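Local coordinates for adenylate kinase (Cryptosporidium parvum Iowa II, PDB 3BE4), which probably catalyses reversible phosphoryl transfer from ATP to AMP and binds nucleotides, at residues 91-96 with 182-187; 96-101 with 188-193. All blocks are in the same frame, centred on the assembly; numbering follows the deposited sequence.

Interaction 1. Residues 91-96 with 182-187; sequences FPRTIP and KQTAPL. With AP5 (bis(adenosine)-5'-pentaphosphate), chain C.
Thr184 grips the backbone of Arg93. Its OG1 donates a hydrogen bond of 2.8 Å to Arg93 O, in the carbonyl plane and on a lone pair. With chi1 at -57°, OG1 lies anti to the Thr184 carbonyl carbon, facing residues 91-96. Leu187 touches these residues with both methyls. CD1 of Leu187 sits 3.2 Å from O of Pro92, and the peptide bond before this proline is cis. CD2 of Leu187 is 3.6 Å from CD1 of Ile95, and the two side chains run past one another from opposing directions. Thr94 takes the N-cap of helix 95-108. Its OG1 is hydrogen-bonded to Gln97 N and Asp66, while its CG2 lies beside the Gln183 side chain. One water joins Ile95 N to Gln183 O.

The Arg93 side chain leaves the contact for the ligand. The chain bends at chi3 (79°), and one guanidinium face lies against the five-membered ring of the adenine, at C8A and N9A, off centre. Arg93 NH1 and NH2 both donate to AP5 O1B, at 2.9 and 3.0 Å. NE is held by Gly90 O. A second water links Thr184 OG1 to Arg93 NH1, weakly at the arginine. The chemistry thus fixes the Arg93 backbone at one end and directs its charge to the phosphates, consistent with stabilising their negative charge.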
ATOM      1  N   PHE A  91      -4.395  -2.755   1.604  1.00 17.95           N
ATOM      2  CA  PHE A  91      -5.462  -3.811   1.669  1.00 16.28           C
ATOM      3  C   PHE A  91      -4.999  -4.684   2.782  1.00 18.86           C
ATOM      4  O   PHE A  91      -3.825  -5.047   2.826  1.00 17.23           O
ATOM      5  CB  PHE A  91      -5.507  -4.643   0.344  1.00 16.42           C
ATOM      6  CG  PHE A  91      -6.443  -5.782   0.434  1.00 16.86           C
ATOM      7  CD1 PHE A  91      -7.776  -5.653   0.002  1.00 18.85           C
ATOM      8  CD2 PHE A  91      -6.038  -6.942   1.054  1.00 20.55           C
ATOM      9  CE1 PHE A  91      -8.673  -6.760   0.191  1.00 17.85           C
ATOM     10  CE2 PHE A  91      -6.948  -8.034   1.192  1.00 20.86           C
ATOM     11  CZ  PHE A  91      -8.247  -7.918   0.810  1.00 21.01           C
ATOM     12  N   PRO A  92      -5.894  -5.137   3.592  1.00 18.92           N
ATOM     13  CA  PRO A  92      -7.312  -4.634   3.665  1.00 17.94           C
ATOM     14  C   PRO A  92      -7.449  -3.206   4.126  1.00 20.77           C
ATOM     15  O   PRO A  92      -6.592  -2.747   4.844  1.00 21.44           O
ATOM     16  CB  PRO A  92      -7.941  -5.544   4.816  1.00 19.70           C
ATOM     17  CG  PRO A  92      -6.791  -5.988   5.560  1.00 23.92           C
ATOM     18  CD  PRO A  92      -5.602  -6.153   4.606  1.00 21.69           C
ATOM     19  N   ARG A  93      -8.554  -2.523   3.814  1.00 19.54           N
ATOM     20  CA  ARG A  93      -8.666  -1.210   4.361  1.00 20.39           C
ATOM     21  C   ARG A  93     -10.065  -1.064   4.970  1.00 21.69           C
ATOM     22  O   ARG A  93     -10.396   0.002   5.417  1.00 21.67           O
ATOM     23  CB  ARG A  93      -8.090  -0.093   3.316  1.00 20.72           C
ATOM     24  CG  ARG A  93      -8.880   0.088   2.142  1.00 23.12           C
ATOM     25  CD  ARG A  93      -8.414   1.396   1.543  1.00 18.51           C
ATOM     26  NE  ARG A  93      -7.137   1.224   0.781  1.00 17.81           N
ATOM     27  CZ  ARG A  93      -6.437   2.274   0.372  1.00 17.45           C
ATOM     28  NH1 ARG A  93      -6.726   3.550   0.668  1.00 16.24           N
ATOM     29  NH2 ARG A  93      -5.353   1.989  -0.408  1.00 15.79           N
ATOM     30  N   THR A  94     -10.854  -2.156   5.050  1.00 20.48           N
ATOM     31  CA  THR A  94     -12.119  -2.159   5.789  1.00 20.27           C
ATOM     32  C   THR A  94     -12.168  -3.518   6.528  1.00 23.01           C
ATOM     33  O   THR A  94     -11.470  -4.476   6.186  1.00 19.89           O
ATOM     34  CB  THR A  94     -13.371  -2.109   4.889  1.00 22.19           C
ATOM     35  OG1 THR A  94     -13.404  -3.322   4.062  1.00 21.80           O
ATOM     36  CG2 THR A  94     -13.385  -0.891   4.033  1.00 22.71           C
ATOM     37  N   ILE A  95     -13.053  -3.618   7.507  1.00 21.84           N
ATOM     38  CA  ILE A  95     -13.228  -4.822   8.241  1.00 23.95           C
ATOM     39  C   ILE A  95     -13.759  -5.942   7.307  1.00 23.72           C
ATOM     40  O   ILE A  95     -13.182  -7.019   7.431  1.00 22.40           O
ATOM     41  CB  ILE A  95     -14.202  -4.588   9.519  1.00 24.87           C
ATOM     42  CG1 ILE A  95     -13.528  -3.655  10.480  1.00 26.56           C
ATOM     43  CG2 ILE A  95     -14.457  -5.922  10.172  1.00 25.79           C
ATOM     44  CD1 ILE A  95     -12.229  -4.299  11.089  1.00 27.19           C
ATOM     45  N   PRO A  96     -14.796  -5.742   6.430  1.00 22.96           N
ATOM     46  CA  PRO A  96     -15.157  -6.823   5.470  1.00 22.71           C
ATOM     47  C   PRO A  96     -14.009  -7.303   4.607  1.00 22.04           C
ATOM     48  O   PRO A  96     -13.895  -8.486   4.347  1.00 22.77           O
ATOM     49  CB  PRO A  96     -16.349  -6.279   4.659  1.00 25.81           C
ATOM     50  CG  PRO A  96     -16.927  -5.257   5.667  1.00 26.17           C
ATOM     51  CD  PRO A  96     -15.779  -4.610   6.382  1.00 25.39           C
ATOM     52  N   LYS A 182     -12.187   6.727   9.561  1.00 20.49           N
ATOM     53  CA  LYS A 182     -13.471   6.074   9.861  1.00 23.02           C
ATOM     54  C   LYS A 182     -13.436   4.548   9.677  1.00 24.18           C
ATOM     55  O   LYS A 182     -13.977   3.739  10.500  1.00 24.97           O
ATOM     56  CB  LYS A 182     -14.563   6.684   8.981  1.00 22.07           C
ATOM     57  CG  LYS A 182     -14.936   8.079   9.486  1.00 29.30           C
ATOM     58  CD  LYS A 182     -15.974   8.770   8.485  1.00 32.00           C
ATOM     59  CE  LYS A 182     -16.544  10.181   8.965  1.00 37.06           C
ATOM     60  NZ  LYS A 182     -15.678  10.993   9.851  1.00 44.62           N
ATOM     61  N   GLN A 183     -12.878   4.075   8.566  1.00 21.36           N
ATOM     62  CA  GLN A 183     -13.028   2.681   8.095  1.00 21.31           C
ATOM     63  C   GLN A 183     -11.792   1.840   8.227  1.00 21.87           C
ATOM     64  O   GLN A 183     -11.914   0.606   8.422  1.00 22.77           O
ATOM     65  CB  GLN A 183     -13.541   2.649   6.641  1.00 23.58           C
ATOM     66  CG  GLN A 183     -15.003   3.060   6.634  1.00 29.15           C
ATOM     67  CD  GLN A 183     -15.642   3.046   5.294  1.00 36.87           C
ATOM     68  OE1 GLN A 183     -15.866   1.998   4.690  1.00 38.85           O
ATOM     69  NE2 GLN A 183     -15.973   4.227   4.813  1.00 36.87           N
ATOM     70  N   THR A 184     -10.608   2.462   8.069  1.00 17.97           N
ATOM     71  CA  THR A 184      -9.355   1.661   8.012  1.00 19.45           C
ATOM     72  C   THR A 184      -8.737   1.580   9.378  1.00 20.82           C
ATOM     73  O   THR A 184      -8.275   0.543   9.753  1.00 19.13           O
ATOM     74  CB  THR A 184      -8.400   2.307   7.021  1.00 19.36           C
ATOM     75  OG1 THR A 184      -9.072   2.391   5.767  1.00 17.09           O
ATOM     76  CG2 THR A 184      -7.107   1.404   6.898  1.00 18.10           C
ATOM     77  N   ALA A 185      -8.683   2.700  10.112  1.00 22.18           N
ATOM     78  CA  ALA A 185      -8.073   2.724  11.427  1.00 23.40           C
ATOM     79  C   ALA A 185      -8.532   1.620  12.438  1.00 22.77           C
ATOM     80  O   ALA A 185      -7.662   1.127  13.188  1.00 23.47           O
ATOM     81  CB  ALA A 185      -8.196   4.088  12.000  1.00 23.90           C
ATOM     82  N   PRO A 186      -9.806   1.190  12.398  1.00 25.29           N
ATOM     83  CA  PRO A 186     -10.313   0.027  13.190  1.00 25.97           C
ATOM     84  C   PRO A 186      -9.594  -1.290  12.995  1.00 27.10           C
ATOM     85  O   PRO A 186      -9.682  -2.204  13.845  1.00 26.30           O
ATOM     86  CB  PRO A 186     -11.726  -0.174  12.651  1.00 28.71           C
ATOM     87  CG  PRO A 186     -12.197   1.195  12.378  1.00 30.59           C
ATOM     88  CD  PRO A 186     -10.957   1.806  11.669  1.00 27.03           C
ATOM     89  N   LEU A 187      -8.917  -1.408  11.853  1.00 22.05           N
ATOM     90  CA  LEU A 187      -8.101  -2.572  11.601  1.00 21.53           C
ATOM     91  C   LEU A 187      -6.904  -2.678  12.518  1.00 21.57           C
ATOM     92  O   LEU A 187      -6.376  -3.781  12.673  1.00 21.85           O
ATOM     93  CB  LEU A 187      -7.621  -2.613  10.149  1.00 21.55           C
ATOM     94  CG  LEU A 187      -8.685  -2.763   9.104  1.00 21.92           C
ATOM     95  CD1 LEU A 187      -7.916  -2.560   7.779  1.00 25.56           C
ATOM     96  CD2 LEU A 187      -9.244  -4.180   9.123  1.00 29.23           C
TER
HETATM   97  PA  AP5 C 219      -3.407   3.832  -3.157  1.00 15.11           P
HETATM   98  O1A AP5 C 219      -2.622   3.898  -4.477  1.00 18.13           O
HETATM   99  O2A AP5 C 219      -3.064   2.820  -2.167  1.00 15.16           O
HETATM  100  O3A AP5 C 219      -3.389   5.281  -2.475  1.00 16.83           O
HETATM  101  PB  AP5 C 219      -3.493   5.720  -0.951  1.00 16.08           P
HETATM  102  O1B AP5 C 219      -4.233   4.745  -0.171  1.00 16.45           O
HETATM  103  O2B AP5 C 219      -3.904   7.198  -0.958  1.00 19.85           O
HETATM  104  O3B AP5 C 219      -1.869   5.604  -0.531  1.00 13.84           O
HETATM  105  PG  AP5 C 219      -0.607   6.118  -1.302  1.00 14.71           P
HETATM  106  O1G AP5 C 219      -0.841   7.543  -1.667  1.00 18.39           O
HETATM  107  O2G AP5 C 219      -0.313   5.123  -2.348  1.00 14.71           O
HETATM  108  O3G AP5 C 219       0.378   6.033  -0.069  1.00 14.83           O
HETATM  109  PD  AP5 C 219       1.703   5.146   0.281  1.00 13.66           P
HETATM  110  O1D AP5 C 219       1.889   4.160  -0.791  1.00 13.80           O
HETATM  111  O2D AP5 C 219       1.542   4.750   1.689  1.00 14.57           O
HETATM  112  O3D AP5 C 219       2.848   6.264   0.281  1.00 13.36           O
HETATM  113  PE  AP5 C 219       4.039   6.449  -0.762  1.00 13.64           P
HETATM  114  O1E AP5 C 219       3.483   6.604  -2.076  1.00 13.89           O
HETATM  115  O2E AP5 C 219       5.116   5.402  -0.562  1.00 15.96           O
HETATM  116  O5F AP5 C 219      -4.976   3.650  -3.401  1.00 14.64           O
HETATM  117  C5F AP5 C 219      -5.463   4.468  -4.476  1.00 16.38           C
HETATM  118  C4F AP5 C 219      -7.028   4.496  -4.225  1.00 15.09           C
HETATM  119  O4F AP5 C 219      -7.540   3.297  -4.754  1.00 15.00           O
HETATM  120  C3F AP5 C 219      -7.536   4.578  -2.835  1.00 17.91           C
HETATM  121  O3F AP5 C 219      -7.565   5.906  -2.359  1.00 18.02           O
HETATM  122  C2F AP5 C 219      -8.950   4.027  -3.110  1.00 17.65           C
HETATM  123  O2F AP5 C 219      -9.749   4.986  -3.906  1.00 21.54           O
HETATM  124  C1F AP5 C 219      -8.682   2.830  -4.003  1.00 15.62           C
HETATM  125  N9A AP5 C 219      -8.366   1.669  -3.215  1.00 15.05           N
HETATM  126  C8A AP5 C 219      -7.068   1.089  -3.165  1.00 10.84           C
HETATM  127  N7A AP5 C 219      -7.078   0.026  -2.378  1.00 14.41           N
HETATM  128  C5A AP5 C 219      -8.405  -0.145  -1.933  1.00 16.28           C
HETATM  129  C6A AP5 C 219      -8.988  -1.120  -1.148  1.00 16.56           C
HETATM  130  N6A AP5 C 219      -8.395  -2.094  -0.449  1.00 15.28           N
HETATM  131  N1A AP5 C 219     -10.376  -0.930  -0.936  1.00 16.27           N
HETATM  132  C2A AP5 C 219     -10.998   0.041  -1.569  1.00 16.18           C
HETATM  133  N3A AP5 C 219     -10.473   1.008  -2.351  1.00 16.14           N
HETATM  134  C4A AP5 C 219      -9.093   0.843  -2.599  1.00 15.62           C
HETATM  135  O5J AP5 C 219       4.682   7.769  -0.205  1.00 13.78           O
HETATM  136  C5J AP5 C 219       3.971   9.090  -0.387  1.00 13.71           C
HETATM  137  C4J AP5 C 219       5.105  10.127  -0.542  1.00 14.30           C
HETATM  138  O4J AP5 C 219       5.960  10.265   0.609  1.00 11.67           O
HETATM  139  C3J AP5 C 219       5.947   9.876  -1.796  1.00 14.21           C
HETATM  140  O3J AP5 C 219       6.278  11.114  -2.388  1.00 14.53           O
HETATM  141  C2J AP5 C 219       7.160   9.332  -1.109  1.00 12.96           C
HETATM  142  O2J AP5 C 219       8.333   9.580  -1.872  1.00 15.46           O
HETATM  143  C1J AP5 C 219       7.400  10.058   0.142  1.00 13.73           C
HETATM  144  N9B AP5 C 219       7.996   9.400   1.263  1.00 12.49           N
HETATM  145  C8B AP5 C 219       7.912   8.046   1.585  1.00 13.75           C
HETATM  146  N7B AP5 C 219       8.554   7.855   2.752  1.00 16.98           N
HETATM  147  C5B AP5 C 219       9.053   9.063   3.179  1.00 16.20           C
HETATM  148  C6B AP5 C 219       9.654   9.506   4.399  1.00 15.01           C
HETATM  149  N6B AP5 C 219       9.946   8.621   5.352  1.00 18.38           N
HETATM  150  N1B AP5 C 219       9.976  10.824   4.511  1.00 15.05           N
HETATM  151  C2B AP5 C 219       9.580  11.733   3.519  1.00 14.54           C
HETATM  152  N3B AP5 C 219       8.920  11.384   2.372  1.00 13.59           N
HETATM  153  C4B AP5 C 219       8.563  10.054   2.237  1.00 13.91           C
HETATM  154  O   HOH W   1      -7.425   3.834   3.760  1.00 18.02           O
HETATM  155  O   HOH W   2     -14.170  -0.990   8.373  1.00 26.47           O

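Interaction 2. Residues 96-101 with 188-193. With AP5 (bis(adenosine)-5'-pentaphosphate), chain C.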
ATOM      1  N   PRO A  96     -14.796  -5.742   6.430  1.00 22.96           N
ATOM      2  CA  PRO A  96     -15.157  -6.823   5.470  1.00 22.71           C
ATOM      3  C   PRO A  96     -14.009  -7.303   4.607  1.00 22.04           C
ATOM      4  O   PRO A  96     -13.895  -8.486   4.347  1.00 22.77           O
ATOM      5  CB  PRO A  96     -16.349  -6.279   4.659  1.00 25.81           C
ATOM      6  CG  PRO A  96     -16.927  -5.257   5.667  1.00 26.17           C
ATOM      7  CD  PRO A  96     -15.779  -4.610   6.382  1.00 25.39           C
ATOM      8  N   GLN A  97     -13.094  -6.403   4.288  1.00 17.91           N
ATOM      9  CA  GLN A  97     -11.864  -6.918   3.508  1.00 16.03           C
ATOM     10  C   GLN A  97     -10.973  -7.749   4.363  1.00 19.57           C
ATOM     11  O   GLN A  97     -10.395  -8.692   3.843  1.00 19.68           O
ATOM     12  CB  GLN A  97     -11.109  -5.723   3.009  1.00 18.65           C
ATOM     13  CG  GLN A  97     -11.887  -5.027   1.892  1.00 16.33           C
ATOM     14  CD  GLN A  97     -11.158  -3.744   1.360  1.00 17.33           C
ATOM     15  OE1 GLN A  97      -9.949  -3.634   1.561  1.00 19.30           O
ATOM     16  NE2 GLN A  97     -11.927  -2.754   0.800  1.00 18.85           N
ATOM     17  N   ALA A  98     -10.784  -7.375   5.635  1.00 20.12           N
ATOM     18  CA  ALA A  98      -9.946  -8.179   6.578  1.00 19.09           C
ATOM     19  C   ALA A  98     -10.564  -9.604   6.757  1.00 20.28           C
ATOM     20  O   ALA A  98      -9.851 -10.597   6.777  1.00 20.82           O
ATOM     21  CB  ALA A  98      -9.833  -7.501   7.963  1.00 19.58           C
ATOM     22  N   GLU A  99     -11.872  -9.616   6.940  1.00 21.98           N
ATOM     23  CA  GLU A  99     -12.557 -10.929   7.111  1.00 24.20           C
ATOM     24  C   GLU A  99     -12.431 -11.732   5.804  1.00 22.84           C
ATOM     25  O   GLU A  99     -12.344 -12.974   5.860  1.00 25.66           O
ATOM     26  CB  GLU A  99     -14.043 -10.691   7.498  1.00 23.35           C
ATOM     27  CG  GLU A  99     -14.192  -9.947   8.838  1.00 26.55           C
ATOM     28  CD  GLU A  99     -15.591  -9.483   9.114  1.00 32.55           C
ATOM     29  OE1 GLU A  99     -16.362  -9.141   8.148  1.00 41.25           O
ATOM     30  OE2 GLU A  99     -15.866  -9.391  10.360  1.00 38.97           O
ATOM     31  N   GLY A 100     -12.542 -11.057   4.647  1.00 20.51           N
ATOM     32  CA  GLY A 100     -12.503 -11.725   3.348  1.00 19.15           C
ATOM     33  C   GLY A 100     -11.100 -12.273   3.204  1.00 21.84           C
ATOM     34  O   GLY A 100     -10.923 -13.388   2.781  1.00 22.40           O
ATOM     35  N   LEU A 101     -10.077 -11.492   3.563  1.00 21.49           N
ATOM     36  CA  LEU A 101      -8.718 -12.030   3.538  1.00 20.86           C
ATOM     37  C   LEU A 101      -8.480 -13.253   4.474  1.00 21.50           C
ATOM     38  O   LEU A 101      -7.793 -14.225   4.053  1.00 22.93           O
ATOM     39  CB  LEU A 101      -7.675 -10.925   3.913  1.00 20.05           C
ATOM     40  CG  LEU A 101      -6.154 -11.396   3.929  1.00 23.14           C
ATOM     41  CD1 LEU A 101      -5.722 -11.908   2.551  1.00 21.19           C
ATOM     42  CD2 LEU A 101      -5.299 -10.253   4.450  1.00 22.91           C
ATOM     43  N   VAL A 188      -6.465  -1.581  13.123  1.00 21.15           N
ATOM     44  CA  VAL A 188      -5.332  -1.693  14.029  1.00 21.13           C
ATOM     45  C   VAL A 188      -5.763  -2.550  15.234  1.00 23.87           C
ATOM     46  O   VAL A 188      -5.069  -3.490  15.605  1.00 23.19           O
ATOM     47  CB  VAL A 188      -4.888  -0.353  14.537  1.00 23.37           C
ATOM     48  CG1 VAL A 188      -3.758  -0.518  15.526  1.00 25.56           C
ATOM     49  CG2 VAL A 188      -4.348   0.448  13.380  1.00 23.11           C
ATOM     50  N   LYS A 189      -6.934  -2.272  15.797  1.00 24.28           N
ATOM     51  CA  LYS A 189      -7.386  -3.160  16.917  1.00 26.36           C
ATOM     52  C   LYS A 189      -7.657  -4.590  16.482  1.00 24.94           C
ATOM     53  O   LYS A 189      -7.308  -5.526  17.203  1.00 26.26           O
ATOM     54  CB  LYS A 189      -8.597  -2.459  17.599  1.00 26.43           C
ATOM     55  CG  LYS A 189      -8.039  -1.278  18.306  0.50 26.86           C
ATOM     56  CD  LYS A 189      -9.047  -0.483  19.126  0.50 27.98           C
ATOM     57  CE  LYS A 189      -8.421   0.833  19.734  0.50 28.52           C
ATOM     58  NZ  LYS A 189      -7.217   0.702  20.642  0.50 31.67           N
ATOM     59  N   PHE A 190      -8.214  -4.774  15.273  1.00 23.97           N
ATOM     60  CA  PHE A 190      -8.535  -6.055  14.676  1.00 23.27           C
ATOM     61  C   PHE A 190      -7.282  -6.901  14.721  1.00 23.77           C
ATOM     62  O   PHE A 190      -7.312  -8.077  15.124  1.00 24.91           O
ATOM     63  CB  PHE A 190      -9.001  -5.884  13.226  1.00 23.92           C
ATOM     64  CG  PHE A 190      -9.401  -7.175  12.511  1.00 23.98           C
ATOM     65  CD1 PHE A 190     -10.770  -7.563  12.377  1.00 28.42           C
ATOM     66  CD2 PHE A 190      -8.452  -7.955  11.893  1.00 21.88           C
ATOM     67  CE1 PHE A 190     -11.134  -8.716  11.702  1.00 25.56           C
ATOM     68  CE2 PHE A 190      -8.797  -9.123  11.204  1.00 21.42           C
ATOM     69  CZ  PHE A 190     -10.133  -9.517  11.069  1.00 26.21           C
ATOM     70  N   TYR A 191      -6.162  -6.339  14.287  1.00 22.04           N
ATOM     71  CA  TYR A 191      -4.907  -7.112  14.265  1.00 23.14           C
ATOM     72  C   TYR A 191      -4.163  -7.188  15.559  1.00 24.48           C
ATOM     73  O   TYR A 191      -3.369  -8.137  15.755  1.00 25.49           O
ATOM     74  CB  TYR A 191      -3.992  -6.642  13.105  1.00 20.76           C
ATOM     75  CG  TYR A 191      -4.616  -7.064  11.803  1.00 20.24           C
ATOM     76  CD1 TYR A 191      -4.780  -8.408  11.445  1.00 20.91           C
ATOM     77  CD2 TYR A 191      -5.069  -6.079  10.869  1.00 19.72           C
ATOM     78  CE1 TYR A 191      -5.390  -8.812  10.202  1.00 22.67           C
ATOM     79  CE2 TYR A 191      -5.652  -6.461   9.645  1.00 18.60           C
ATOM     80  CZ  TYR A 191      -5.857  -7.815   9.327  1.00 21.61           C
ATOM     81  OH  TYR A 191      -6.437  -8.121   8.144  1.00 20.54           O
ATOM     82  N   GLU A 192      -4.285  -6.169  16.399  1.00 24.86           N
ATOM     83  CA  GLU A 192      -3.714  -6.244  17.777  1.00 28.14           C
ATOM     84  C   GLU A 192      -4.400  -7.362  18.548  1.00 30.16           C
ATOM     85  O   GLU A 192      -3.762  -8.076  19.314  1.00 32.24           O
ATOM     86  CB  GLU A 192      -3.996  -4.968  18.490  1.00 30.08           C
ATOM     87  CG  GLU A 192      -3.019  -3.920  18.032  1.00 29.25           C
ATOM     88  CD  GLU A 192      -3.208  -2.618  18.842  1.00 34.82           C
ATOM     89  OE1 GLU A 192      -4.369  -2.321  19.284  1.00 39.44           O
ATOM     90  OE2 GLU A 192      -2.209  -1.891  19.001  1.00 37.87           O
ATOM     91  N   ASP A 193      -5.690  -7.522  18.334  1.00 30.49           N
ATOM     92  CA  ASP A 193      -6.457  -8.662  18.956  1.00 33.00           C
ATOM     93  C   ASP A 193      -6.014 -10.043  18.540  1.00 33.94           C
ATOM     94  O   ASP A 193      -6.201 -11.004  19.298  1.00 36.69           O
ATOM     95  CB  ASP A 193      -7.960  -8.506  18.750  1.00 33.69           C
ATOM     96  CG  ASP A 193      -8.534  -7.339  19.599  1.00 37.48           C
ATOM     97  OD1 ASP A 193      -7.804  -6.774  20.443  1.00 43.42           O
ATOM     98  OD2 ASP A 193      -9.716  -6.958  19.397  1.00 43.77           O
TER
HETATM   99  PA  AP5 C 219      -3.407   3.832  -3.157  1.00 15.11           P
HETATM  100  O1A AP5 C 219      -2.622   3.898  -4.477  1.00 18.13           O
HETATM  101  O2A AP5 C 219      -3.064   2.820  -2.167  1.00 15.16           O
HETATM  102  O3A AP5 C 219      -3.389   5.281  -2.475  1.00 16.83           O
HETATM  103  PB  AP5 C 219      -3.493   5.720  -0.951  1.00 16.08           P
HETATM  104  O1B AP5 C 219      -4.233   4.745  -0.171  1.00 16.45           O
HETATM  105  O2B AP5 C 219      -3.904   7.198  -0.958  1.00 19.85           O
HETATM  106  O3B AP5 C 219      -1.869   5.604  -0.531  1.00 13.84           O
HETATM  107  PG  AP5 C 219      -0.607   6.118  -1.302  1.00 14.71           P
HETATM  108  O1G AP5 C 219      -0.841   7.543  -1.667  1.00 18.39           O
HETATM  109  O2G AP5 C 219      -0.313   5.123  -2.348  1.00 14.71           O
HETATM  110  O3G AP5 C 219       0.378   6.033  -0.069  1.00 14.83           O
HETATM  111  PD  AP5 C 219       1.703   5.146   0.281  1.00 13.66           P
HETATM  112  O1D AP5 C 219       1.889   4.160  -0.791  1.00 13.80           O
HETATM  113  O2D AP5 C 219       1.542   4.750   1.689  1.00 14.57           O
HETATM  114  O3D AP5 C 219       2.848   6.264   0.281  1.00 13.36           O
HETATM  115  PE  AP5 C 219       4.039   6.449  -0.762  1.00 13.64           P
HETATM  116  O1E AP5 C 219       3.483   6.604  -2.076  1.00 13.89           O
HETATM  117  O2E AP5 C 219       5.116   5.402  -0.562  1.00 15.96           O
HETATM  118  O5F AP5 C 219      -4.976   3.650  -3.401  1.00 14.64           O
HETATM  119  C5F AP5 C 219      -5.463   4.468  -4.476  1.00 16.38           C
HETATM  120  C4F AP5 C 219      -7.028   4.496  -4.225  1.00 15.09           C
HETATM  121  O4F AP5 C 219      -7.540   3.297  -4.754  1.00 15.00           O
HETATM  122  C3F AP5 C 219      -7.536   4.578  -2.835  1.00 17.91           C
HETATM  123  O3F AP5 C 219      -7.565   5.906  -2.359  1.00 18.02           O
HETATM  124  C2F AP5 C 219      -8.950   4.027  -3.110  1.00 17.65           C
HETATM  125  O2F AP5 C 219      -9.749   4.986  -3.906  1.00 21.54           O
HETATM  126  C1F AP5 C 219      -8.682   2.830  -4.003  1.00 15.62           C
HETATM  127  N9A AP5 C 219      -8.366   1.669  -3.215  1.00 15.05           N
HETATM  128  C8A AP5 C 219      -7.068   1.089  -3.165  1.00 10.84           C
HETATM  129  N7A AP5 C 219      -7.078   0.026  -2.378  1.00 14.41           N
HETATM  130  C5A AP5 C 219      -8.405  -0.145  -1.933  1.00 16.28           C
HETATM  131  C6A AP5 C 219      -8.988  -1.120  -1.148  1.00 16.56           C
HETATM  132  N6A AP5 C 219      -8.395  -2.094  -0.449  1.00 15.28           N
HETATM  133  N1A AP5 C 219     -10.376  -0.930  -0.936  1.00 16.27           N
HETATM  134  C2A AP5 C 219     -10.998   0.041  -1.569  1.00 16.18           C
HETATM  135  N3A AP5 C 219     -10.473   1.008  -2.351  1.00 16.14           N
HETATM  136  C4A AP5 C 219      -9.093   0.843  -2.599  1.00 15.62           C
HETATM  137  O5J AP5 C 219       4.682   7.769  -0.205  1.00 13.78           O
HETATM  138  C5J AP5 C 219       3.971   9.090  -0.387  1.00 13.71           C
HETATM  139  C4J AP5 C 219       5.105  10.127  -0.542  1.00 14.30           C
HETATM  140  O4J AP5 C 219       5.960  10.265   0.609  1.00 11.67           O
HETATM  141  C3J AP5 C 219       5.947   9.876  -1.796  1.00 14.21           C
HETATM  142  O3J AP5 C 219       6.278  11.114  -2.388  1.00 14.53           O
HETATM  143  C2J AP5 C 219       7.160   9.332  -1.109  1.00 12.96           C
HETATM  144  O2J AP5 C 219       8.333   9.580  -1.872  1.00 15.46           O
HETATM  145  C1J AP5 C 219       7.400  10.058   0.142  1.00 13.73           C
HETATM  146  N9B AP5 C 219       7.996   9.400   1.263  1.00 12.49           N
HETATM  147  C8B AP5 C 219       7.912   8.046   1.585  1.00 13.75           C
HETATM  148  N7B AP5 C 219       8.554   7.855   2.752  1.00 16.98           N
HETATM  149  C5B AP5 C 219       9.053   9.063   3.179  1.00 16.20           C
HETATM  150  C6B AP5 C 219       9.654   9.506   4.399  1.00 15.01           C
HETATM  151  N6B AP5 C 219       9.946   8.621   5.352  1.00 18.38           N
HETATM  152  N1B AP5 C 219       9.976  10.824   4.511  1.00 15.05           N
HETATM  153  C2B AP5 C 219       9.580  11.733   3.519  1.00 14.54           C
HETATM  154  N3B AP5 C 219       8.920  11.384   2.372  1.00 13.59           N
HETATM  155  C4B AP5 C 219       8.563  10.054   2.237  1.00 13.91           C
HETATM  156  O   HOH W   3      -7.141 -10.658   7.787  1.00 23.32           O
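Ala98 is the meeting point of helix 95-108 and helix 186-192. Its CB points at the second helix and lies over one face of the Phe190 ring. This is a CH-pi contact, 3.9 Å from Ala98 CB to the ring centroid and 21° off the normal. The methyl is offset toward the rim, and the nearest ring atom is CZ. Phe190 holds CG anti to its backbone N (chi1 -179°), which carries the ring across to the first helix.

Tyr191 reaches the same methyl with its hydroxyl. Its OH is 3.5 Å from Ala98 CB. The two aromatic side chains are also close to each other: CD2 of Phe190 stands over the centre of one face of the Tyr191 ring. Leu101 CD2 touches the tyrosine OH more distantly. One water joins Ala98 O, at 2.9 Å, to Tyr191 OH, at 2.7 Å, and lies at the edge of the Tyr191 ring, in its plane. Tyr191 also packs on Ile9, Ile11 and Val115 of the central parallel sheet. This is the tight, buried side.

The outer side is looser. Glu99 is exposed, and Glu99 CG comes no nearer than 4.4 Å to Phe190 CE1. Phe190 itself is partly exposed. The short helix segments run at 32° to each other, with axes 11.5 Å apart, so large rings span the gap. No direct hydrogen bond crosses it.

Gln97 turns to the ligand, where its amide pairs with the adenine. OE1 accepts from N6A and NE2 donates to N1A of AP5. NE2 is also hydrogen-bonded to Asp66, which helps set which way round the amide lies. The contact therefore joins the two helices by apolar and aromatic packing plus one water, while the neighbouring glutamine reads the base edge, consistent with adenine recognition at the AMP site of this family.

How the interactions relate
Interactions 1 and 2 are consecutive parts of one interface, with centres about 7 Å apart. Their segments meet at Pro96, which itself touches neither partner segment, and both use helix 95-108 and helix 186-192. Pro92 of interaction 1 joins them: its CG lies 3.4 Å from Tyr191 OH, and its CB is 3.5 Å from Ala98 N. Both hold the same adenosine half of AP5. Residues 91-96 supply Arg93 for the phosphates and Phe91, whose ring edge lies near N6A. Residues 96-101 supply Gln97 for the base. Gln97 OE1 also accepts a hydrogen bond from Arg93 N, tying the two ligand-binding residues together. A magnesium ion lies about 7 Å from the Arg93 side chain.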